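Local coordinates for protein adenylation domain (Streptomyces sp., PDB 5N9X) that belongs to the ANL superfamily as an adenylation domain, and holds adenosine-5'-triphosphate and threonine in the crystal, at residues A63-R66 with K67-V71; F109-D113 with S114-A118; F195-S198 with A199-W203. One frame throughout, in Å; residues are numbered along the deposited sequence.

Contact 1 of 3, residues A63-R66 with K67-V71; sequences AGVR and KGDRV
D69 folds its carboxylate back over the turn to reach the backbone of R66: OD2 of D69 accepts the N-H of R66 at 2.7 Å, with an N-H...O angle of 154°. The N-H approaches from above the carboxylate plane, tilted 42° out of it. Because CG of D69 sits anti to its own carbonyl carbon and beside its backbone N (chi1 -80°), the carboxylate lies beside the backbone of R66. A second bond closes the same loop, D69 N to R66 O at 2.9 Å. R66 to D69 is a type II beta turn, with G68 at positive phi in its third position, and it carries the chain from helix 46-62 into strand 70-74. Just upstream, G64 is the C-prime residue of the Schellman motif that ends that helix. The guanidinium of R66 heads away from the acid. Its chain bends at chi2 and swings back, and NH1 of R66 donates to V65 O at 2.8 Å, above the carbonyl plane, and also to H61 O at the helix end. On the buried side V65 and V71 meet at an angle, CG1 of V65 lying 4.0 Å from CG2 of V71, while CG1 of V65 also brushes CB of D69 at 4.1 Å. V71 carries this apolar patch on to A118 and V120 of the adjacent strand.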
loop_
_atom_site.group_PDB
_atom_site.type_symbol
_atom_site.label_atom_id
_atom_site.label_comp_id
_atom_site.label_asym_id
_atom_site.label_seq_id
_atom_site.Cartn_x
_atom_site.Cartn_y
_atom_site.Cartn_z
ATOM N N ALA A 63 11.607 -13.624 -26.858
ATOM C CA ALA A 63 11.571 -12.222 -27.255
ATOM C C ALA A 63 12.779 -11.442 -26.739
ATOM O O ALA A 63 12.833 -10.225 -26.867
ATOM C CB ALA A 63 10.305 -11.579 -26.770
ATOM N N GLY A 64 13.737 -12.142 -26.151
ATOM C CA GLY A 64 14.910 -11.497 -25.596
ATOM C C GLY A 64 14.657 -10.764 -24.289
ATOM O O GLY A 64 14.946 -9.576 -24.160
ATOM N N VAL A 65 14.092 -11.467 -23.322
ATOM C CA VAL A 65 14.094 -10.983 -21.955
ATOM C C VAL A 65 15.080 -11.845 -21.178
ATOM O O VAL A 65 15.088 -13.068 -21.339
ATOM C CB VAL A 65 12.702 -11.043 -21.333
ATOM C CG1 VAL A 65 12.785 -10.754 -19.856
ATOM C CG2 VAL A 65 11.777 -10.062 -22.042
ATOM N N ARG A 66 15.925 -11.217 -20.365
ATOM C CA ARG A 66 16.942 -11.941 -19.602
ATOM C C ARG A 66 16.803 -11.717 -18.099
ATOM O O ARG A 66 16.167 -10.760 -17.666
ATOM C CB ARG A 66 18.341 -11.518 -20.058
ATOM C CG ARG A 66 18.771 -12.189 -21.336
ATOM C CD ARG A 66 18.417 -13.661 -21.283
ATOM N NE ARG A 66 18.738 -14.354 -22.522
ATOM C CZ ARG A 66 17.901 -14.488 -23.542
ATOM N NH1 ARG A 66 16.677 -13.979 -23.473
ATOM N NH2 ARG A 66 18.289 -15.135 -24.626
ATOM N N LYS A 67 17.409 -12.594 -17.303
ATOM C CA LYS A 67 17.449 -12.386 -15.857
ATOM C C LYS A 67 17.955 -10.969 -15.545
ATOM O O LYS A 67 18.831 -10.450 -16.233
ATOM C CB LYS A 67 18.331 -13.444 -15.186
ATOM C CG LYS A 67 18.655 -13.170 -13.720
ATOM C CD LYS A 67 18.916 -14.469 -12.960
ATOM C CE LYS A 67 20.327 -14.996 -13.212
ATOM N NZ LYS A 67 21.356 -13.999 -12.781
ATOM N N GLY A 68 17.370 -10.320 -14.544
ATOM C CA GLY A 68 17.795 -8.974 -14.184
ATOM C C GLY A 68 17.208 -7.899 -15.078
ATOM O O GLY A 68 17.423 -6.720 -14.849
ATOM N N ASP A 69 16.466 -8.302 -16.100
ATOM C CA ASP A 69 15.739 -7.348 -16.934
ATOM C C ASP A 69 14.440 -6.872 -16.283
ATOM O O ASP A 69 13.903 -7.505 -15.368
ATOM C CB ASP A 69 15.406 -7.956 -18.302
ATOM C CG ASP A 69 16.587 -7.919 -19.270
ATOM O OD1 ASP A 69 17.590 -7.219 -18.990
ATOM O OD2 ASP A 69 16.491 -8.591 -20.324
ATOM N N ARG A 70 13.915 -5.771 -16.812
ATOM C CA ARG A 70 12.774 -5.118 -16.224
ATOM C C ARG A 70 11.672 -5.039 -17.274
ATOM O O ARG A 70 11.891 -4.536 -18.376
ATOM C CB ARG A 70 13.185 -3.738 -15.701
ATOM C CG ARG A 70 14.226 -3.846 -14.591
ATOM C CD ARG A 70 14.298 -2.586 -13.786
ATOM N NE ARG A 70 14.920 -1.404 -14.357
ATOM C CZ ARG A 70 16.148 -0.975 -14.053
ATOM N NH1 ARG A 70 16.874 -1.594 -13.133
ATOM N NH2 ARG A 70 16.624 0.127 -14.621
ATOM N N VAL A 71 10.498 -5.580 -16.957
ATOM C CA VAL A 71 9.430 -5.606 -17.938
ATOM C C VAL A 71 8.175 -4.923 -17.411
ATOM O O VAL A 71 7.670 -5.255 -16.332
ATOM C CB VAL A 71 9.101 -7.045 -18.381
ATOM C CG1 VAL A 71 8.035 -7.008 -19.448
ATOM C CG2 VAL A 71 10.347 -7.731 -18.938
#

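Contact 2 of 3, residues F109-D113 with S114-A118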
loop_
_atom_site.group_PDB
_atom_site.type_symbol
_atom_site.label_atom_id
_atom_site.label_comp_id
_atom_site.label_asym_id
_atom_site.label_seq_id
_atom_site.Cartn_x
_atom_site.Cartn_y
_atom_site.Cartn_z
ATOM N N PHE A 109 6.878 8.473 -18.187
ATOM C CA PHE A 109 8.032 8.752 -17.349
ATOM C C PHE A 109 8.631 7.512 -16.732
ATOM O O PHE A 109 9.853 7.361 -16.705
ATOM C CB PHE A 109 7.695 9.706 -16.219
ATOM C CG PHE A 109 8.817 9.850 -15.230
ATOM C CD1 PHE A 109 9.939 10.599 -15.556
ATOM C CD2 PHE A 109 8.765 9.217 -13.995
ATOM C CE1 PHE A 109 10.983 10.727 -14.665
ATOM C CE2 PHE A 109 9.807 9.338 -13.100
ATOM C CZ PHE A 109 10.916 10.100 -13.436
ATOM N N ILE A 110 7.761 6.662 -16.191
ATOM C CA ILE A 110 8.171 5.415 -15.567
ATOM C C ILE A 110 8.781 4.466 -16.589
ATOM O O ILE A 110 9.817 3.850 -16.317
ATOM C CB ILE A 110 6.978 4.705 -14.864
ATOM C CG1 ILE A 110 6.582 5.455 -13.597
ATOM C CG2 ILE A 110 7.322 3.262 -14.530
ATOM C CD1 ILE A 110 5.162 5.230 -13.220
ATOM N N VAL A 111 8.146 4.345 -17.758
ATOM C CA VAL A 111 8.689 3.514 -18.830
ATOM C C VAL A 111 10.152 3.884 -19.100
ATOM O O VAL A 111 11.024 3.005 -19.165
ATOM C CB VAL A 111 7.883 3.637 -20.146
ATOM C CG1 VAL A 111 8.678 3.020 -21.309
ATOM C CG2 VAL A 111 6.512 2.990 -20.010
ATOM N N THR A 112 10.416 5.183 -19.226
ATOM C CA THR A 112 11.781 5.675 -19.463
ATOM C C THR A 112 12.682 5.600 -18.218
ATOM O O THR A 112 13.844 5.194 -18.323
ATOM C CB THR A 112 11.772 7.131 -19.973
ATOM O OG1 THR A 112 10.807 7.272 -21.026
ATOM C CG2 THR A 112 13.135 7.533 -20.468
ATOM N N ASP A 113 12.162 5.982 -17.048
ATOM C CA ASP A 113 12.970 5.932 -15.822
ATOM C C ASP A 113 13.401 4.507 -15.483
ATOM O O ASP A 113 14.530 4.268 -15.066
ATOM C CB ASP A 113 12.213 6.541 -14.627
ATOM C CG ASP A 113 13.110 6.752 -13.401
ATOM O OD1 ASP A 113 14.072 7.543 -13.492
ATOM O OD2 ASP A 113 12.846 6.141 -12.344
ATOM N N SER A 114 12.504 3.552 -15.658
ATOM C CA SER A 114 12.830 2.194 -15.279
ATOM C C SER A 114 13.570 1.448 -16.388
ATOM O O SER A 114 14.143 0.378 -16.153
ATOM C CB SER A 114 11.564 1.442 -14.879
ATOM O OG SER A 114 10.646 1.425 -15.945
ATOM N N GLN A 115 13.573 2.025 -17.584
ATOM C CA GLN A 115 14.269 1.422 -18.722
ATOM C C GLN A 115 13.831 -0.021 -18.924
ATOM O O GLN A 115 14.639 -0.947 -18.806
ATOM C CB GLN A 115 15.802 1.468 -18.539
ATOM C CG GLN A 115 16.399 2.790 -18.017
ATOM C CD GLN A 115 17.759 2.583 -17.342
ATOM O OE1 GLN A 115 17.834 2.301 -16.143
ATOM N NE2 GLN A 115 18.835 2.715 -18.114
ATOM N N VAL A 116 12.554 -0.232 -19.201
ATOM C CA VAL A 116 12.110 -1.602 -19.419
ATOM C C VAL A 116 12.483 -2.088 -20.826
ATOM O O VAL A 116 12.413 -1.334 -21.782
ATOM C CB VAL A 116 10.586 -1.759 -19.175
ATOM C CG1 VAL A 116 10.241 -1.364 -17.754
ATOM C CG2 VAL A 116 9.801 -0.922 -20.155
ATOM N N VAL A 117 12.909 -3.346 -20.919
ATOM C CA VAL A 117 13.265 -3.980 -22.185
ATOM C C VAL A 117 12.053 -4.381 -23.009
ATOM O O VAL A 117 12.195 -4.750 -24.168
ATOM C CB VAL A 117 14.109 -5.235 -21.962
ATOM C CG1 VAL A 117 15.209 -4.953 -20.987
ATOM C CG2 VAL A 117 13.239 -6.373 -21.430
ATOM N N ALA A 118 10.871 -4.339 -22.391
ATOM C CA ALA A 118 9.631 -4.766 -23.034
ATOM C C ALA A 118 8.419 -4.324 -22.231
ATOM O O ALA A 118 8.561 -3.907 -21.091
ATOM C CB ALA A 118 9.622 -6.268 -23.195
#
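S114 turns its hydroxyl back onto the carbonyl of I110, one helical turn earlier, and this is the tight part of the contact. S114 OG donates to I110 O at 2.6 Å, from 36° out of the carbonyl plane, while the backbone S114 N reaches the same oxygen, I110 O, at 2.8 Å in a nearly straight bond. The serine can do this because its OG stands between the backbone N and the carbonyl carbon (chi1 59°), which turns it back along the helix to I110 O. S114 is buried, and V96 and Y166 pack on its side chain. D113 lays its CB over one face of the F109 ring, and both its carboxylate oxygens are taken up within the protein, OD1 in a salt bridge with R378 and OD2 in a hydrogen bond with the hydroxyl of Y166. The apolar contact is more relaxed: CG1 of V111 is 4.3 Å from CG2 of V116, which goes on to V96 and A72.

Toward solvent the grip slackens. Q115, exposed and with positive phi, is the first residue to leave the helix, and Q115 N is shared weakly between V111 O and T112 O, at 3.2 and 3.3 Å. CG of Q115 rests 3.5 Å from T112 O.

Helix 104-114 thus ends with its hydrogen bonds running from strong to weak. Two donors from a single serine satisfy I110 O inside the protein, whereas the bent, divided bonding of Q115 N marks the point where helical pairing gives way to the loop leading to strand 118-121.

Contact 3 of 3, residues F195-S198 with A199-W203; sequences FSFS and ADDRW
Hydrogen bonds tie S198 to the two aspartates D200 and D201. S198 N gives its hydrogen to OD2 of D201 at 2.9 Å in an almost straight line (170°), meeting that oxygen on its anti side. D201 N returns a bond to S198 O at 3.1 Å, from above the carbonyl plane, and these two bonds brace the type I beta turn from S198 to D201. The hydroxyl of S198 takes part too: S198 OG accepts D200 N at 3.0 Å, as in an ST turn. Having CG beside its backbone N (chi1 -77°) swings the D201 carboxylate back toward the start of the turn, and its other oxygen, OD1, is held by T252 and R279.

One water extends the polar network, donating to S198 O and accepting from W203 NE1, both at 3.0 Å. It links the turn to the indole of the strand beyond.

Aromatic contact comes from F197 and W203. CZ2 of W203 stands over the centre of the phenyl ring of F197, 3.5 Å from CE1 of F197, and the planes are inclined at 58°, an oblique meeting of rings. CB of F195 lies against the opposite face of F197, toward its rim, while OD2 of D201 sits at the ring edge.

The turn delivers the chain from the loop after helix 181-191 into strand 202-205, which pairs with strand 227-230 on one flank, while R202 makes backbone hydrogen bonds with T252 and V253. V253 of strand 253-256 packs on F197, D201 and W203, and W216 of helix 213-222 meets the indole edge-to-face.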
loop_
_atom_site.group_PDB
_atom_site.type_symbol
_atom_site.label_atom_id
_atom_site.label_comp_id
_atom_site.label_asym_id
_atom_site.label_seq_id
_atom_site.Cartn_x
_atom_site.Cartn_y
_atom_site.Cartn_z
ATOM N N PHE A 195 0.438 -14.535 11.989
ATOM C CA PHE A 195 -0.812 -14.790 11.300
ATOM C C PHE A 195 -0.970 -16.305 11.284
ATOM O O PHE A 195 0.033 -17.025 11.337
ATOM C CB PHE A 195 -0.783 -14.250 9.859
ATOM C CG PHE A 195 -0.961 -12.744 9.718
ATOM C CD1 PHE A 195 -2.222 -12.165 9.730
ATOM C CD2 PHE A 195 0.138 -11.916 9.497
ATOM C CE1 PHE A 195 -2.381 -10.787 9.559
ATOM C CE2 PHE A 195 -0.020 -10.530 9.320
ATOM C CZ PHE A 195 -1.278 -9.973 9.359
ATOM N N SER A 196 -2.200 -16.792 11.165
ATOM C CA SER A 196 -2.431 -18.215 10.894
ATOM C C SER A 196 -3.081 -18.441 9.520
ATOM O O SER A 196 -4.310 -18.509 9.408
ATOM C CB SER A 196 -3.297 -18.812 12.004
ATOM O OG SER A 196 -3.583 -20.175 11.762
ATOM N N PHE A 197 -2.256 -18.537 8.481
ATOM C CA PHE A 197 -2.736 -18.748 7.111
ATOM C C PHE A 197 -2.750 -20.213 6.673
ATOM O O PHE A 197 -1.868 -20.986 7.028
ATOM C CB PHE A 197 -1.876 -17.944 6.119
ATOM C CG PHE A 197 -1.905 -16.466 6.361
ATOM C CD1 PHE A 197 -3.121 -15.812 6.558
ATOM C CD2 PHE A 197 -0.738 -15.716 6.357
ATOM C CE1 PHE A 197 -3.169 -14.446 6.782
ATOM C CE2 PHE A 197 -0.779 -14.344 6.566
ATOM C CZ PHE A 197 -1.991 -13.707 6.783
ATOM N N SER A 198 -3.729 -20.584 5.853
ATOM C CA SER A 198 -3.743 -21.927 5.284
ATOM C C SER A 198 -4.248 -21.924 3.847
ATOM O O SER A 198 -4.811 -20.927 3.373
ATOM C CB SER A 198 -4.607 -22.870 6.130
ATOM O OG SER A 198 -5.931 -22.881 5.670
ATOM N N ALA A 199 -4.052 -23.057 3.173
ATOM C CA ALA A 199 -4.585 -23.280 1.840
ATOM C C ALA A 199 -6.103 -23.020 1.720
ATOM O O ALA A 199 -6.598 -22.770 0.627
ATOM C CB ALA A 199 -4.268 -24.689 1.404
ATOM N N ASP A 200 -6.836 -23.071 2.830
ATOM C CA ASP A 200 -8.284 -22.901 2.768
ATOM C C ASP A 200 -8.733 -21.435 2.650
ATOM O O ASP A 200 -9.902 -21.153 2.349
ATOM C CB ASP A 200 -8.926 -23.541 3.998
ATOM C CG ASP A 200 -8.763 -25.045 4.012
ATOM O OD1 ASP A 200 -8.924 -25.678 2.955
ATOM O OD2 ASP A 200 -8.456 -25.595 5.082
ATOM N N ASP A 201 -7.812 -20.503 2.883
ATOM C CA ASP A 201 -8.165 -19.087 2.864
ATOM C C ASP A 201 -8.583 -18.563 1.472
ATOM O O ASP A 201 -8.269 -19.150 0.433
ATOM C CB ASP A 201 -6.994 -18.245 3.434
ATOM C CG ASP A 201 -6.925 -18.299 4.961
ATOM O OD1 ASP A 201 -7.962 -18.032 5.598
ATOM O OD2 ASP A 201 -5.853 -18.626 5.519
ATOM N N ARG A 202 -9.351 -17.477 1.486
ATOM C CA ARG A 202 -9.628 -16.708 0.294
ATOM C C ARG A 202 -9.146 -15.283 0.522
ATOM O O ARG A 202 -9.612 -14.606 1.449
ATOM C CB ARG A 202 -11.111 -16.704 -0.046
ATOM C CG ARG A 202 -11.601 -17.889 -0.856
ATOM C CD ARG A 202 -12.450 -18.784 0.014
ATOM N NE ARG A 202 -13.178 -19.766 -0.772
ATOM C CZ ARG A 202 -14.183 -20.498 -0.297
ATOM N NH1 ARG A 202 -14.575 -20.355 0.964
ATOM N NH2 ARG A 202 -14.799 -21.372 -1.085
ATOM N N TRP A 203 -8.218 -14.835 -0.322
ATOM C CA TRP A 203 -7.681 -13.487 -0.236
ATOM C C TRP A 203 -8.372 -12.630 -1.297
ATOM O O TRP A 203 -8.653 -13.098 -2.400
ATOM C CB TRP A 203 -6.170 -13.492 -0.446
ATOM C CG TRP A 203 -5.372 -14.080 0.693
ATOM C CD1 TRP A 203 -5.398 -15.373 1.136
ATOM C CD2 TRP A 203 -4.398 -13.407 1.491
ATOM N NE1 TRP A 203 -4.519 -15.536 2.164
ATOM C CE2 TRP A 203 -3.894 -14.347 2.415
ATOM C CE3 TRP A 203 -3.909 -12.100 1.520
ATOM C CZ2 TRP A 203 -2.920 -14.019 3.367
ATOM C CZ3 TRP A 203 -2.945 -11.778 2.442
ATOM C CH2 TRP A 203 -2.457 -12.736 3.363
HETATM O O HOH W 1 -3.550 -18.267 3.024
#

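Contacts 1, 2 and 3 follow in series along the chain, all within the AMP-binding enzyme part of the protein. Contacts 1 and 2 are neighbours, their centres 12 Å apart, and both feed one parallel sheet: 63-71 leads into strand 70-74, while 109-118 brings helix 104-114 to the adjacent strand 118-121. They touch directly, R70 NE lying 2.6 Å from S114 O and R70 O 3.0 Å from V117 N, both probable hydrogen bonds. Contact 3 is remote, its centre about 33 Å from that of contact 1 and 35 Å from that of contact 2. Each of the three bends leads the chain into a strand, contacts 1 and 2 side by side in one sheet and contact 3 in a different, mixed sheet.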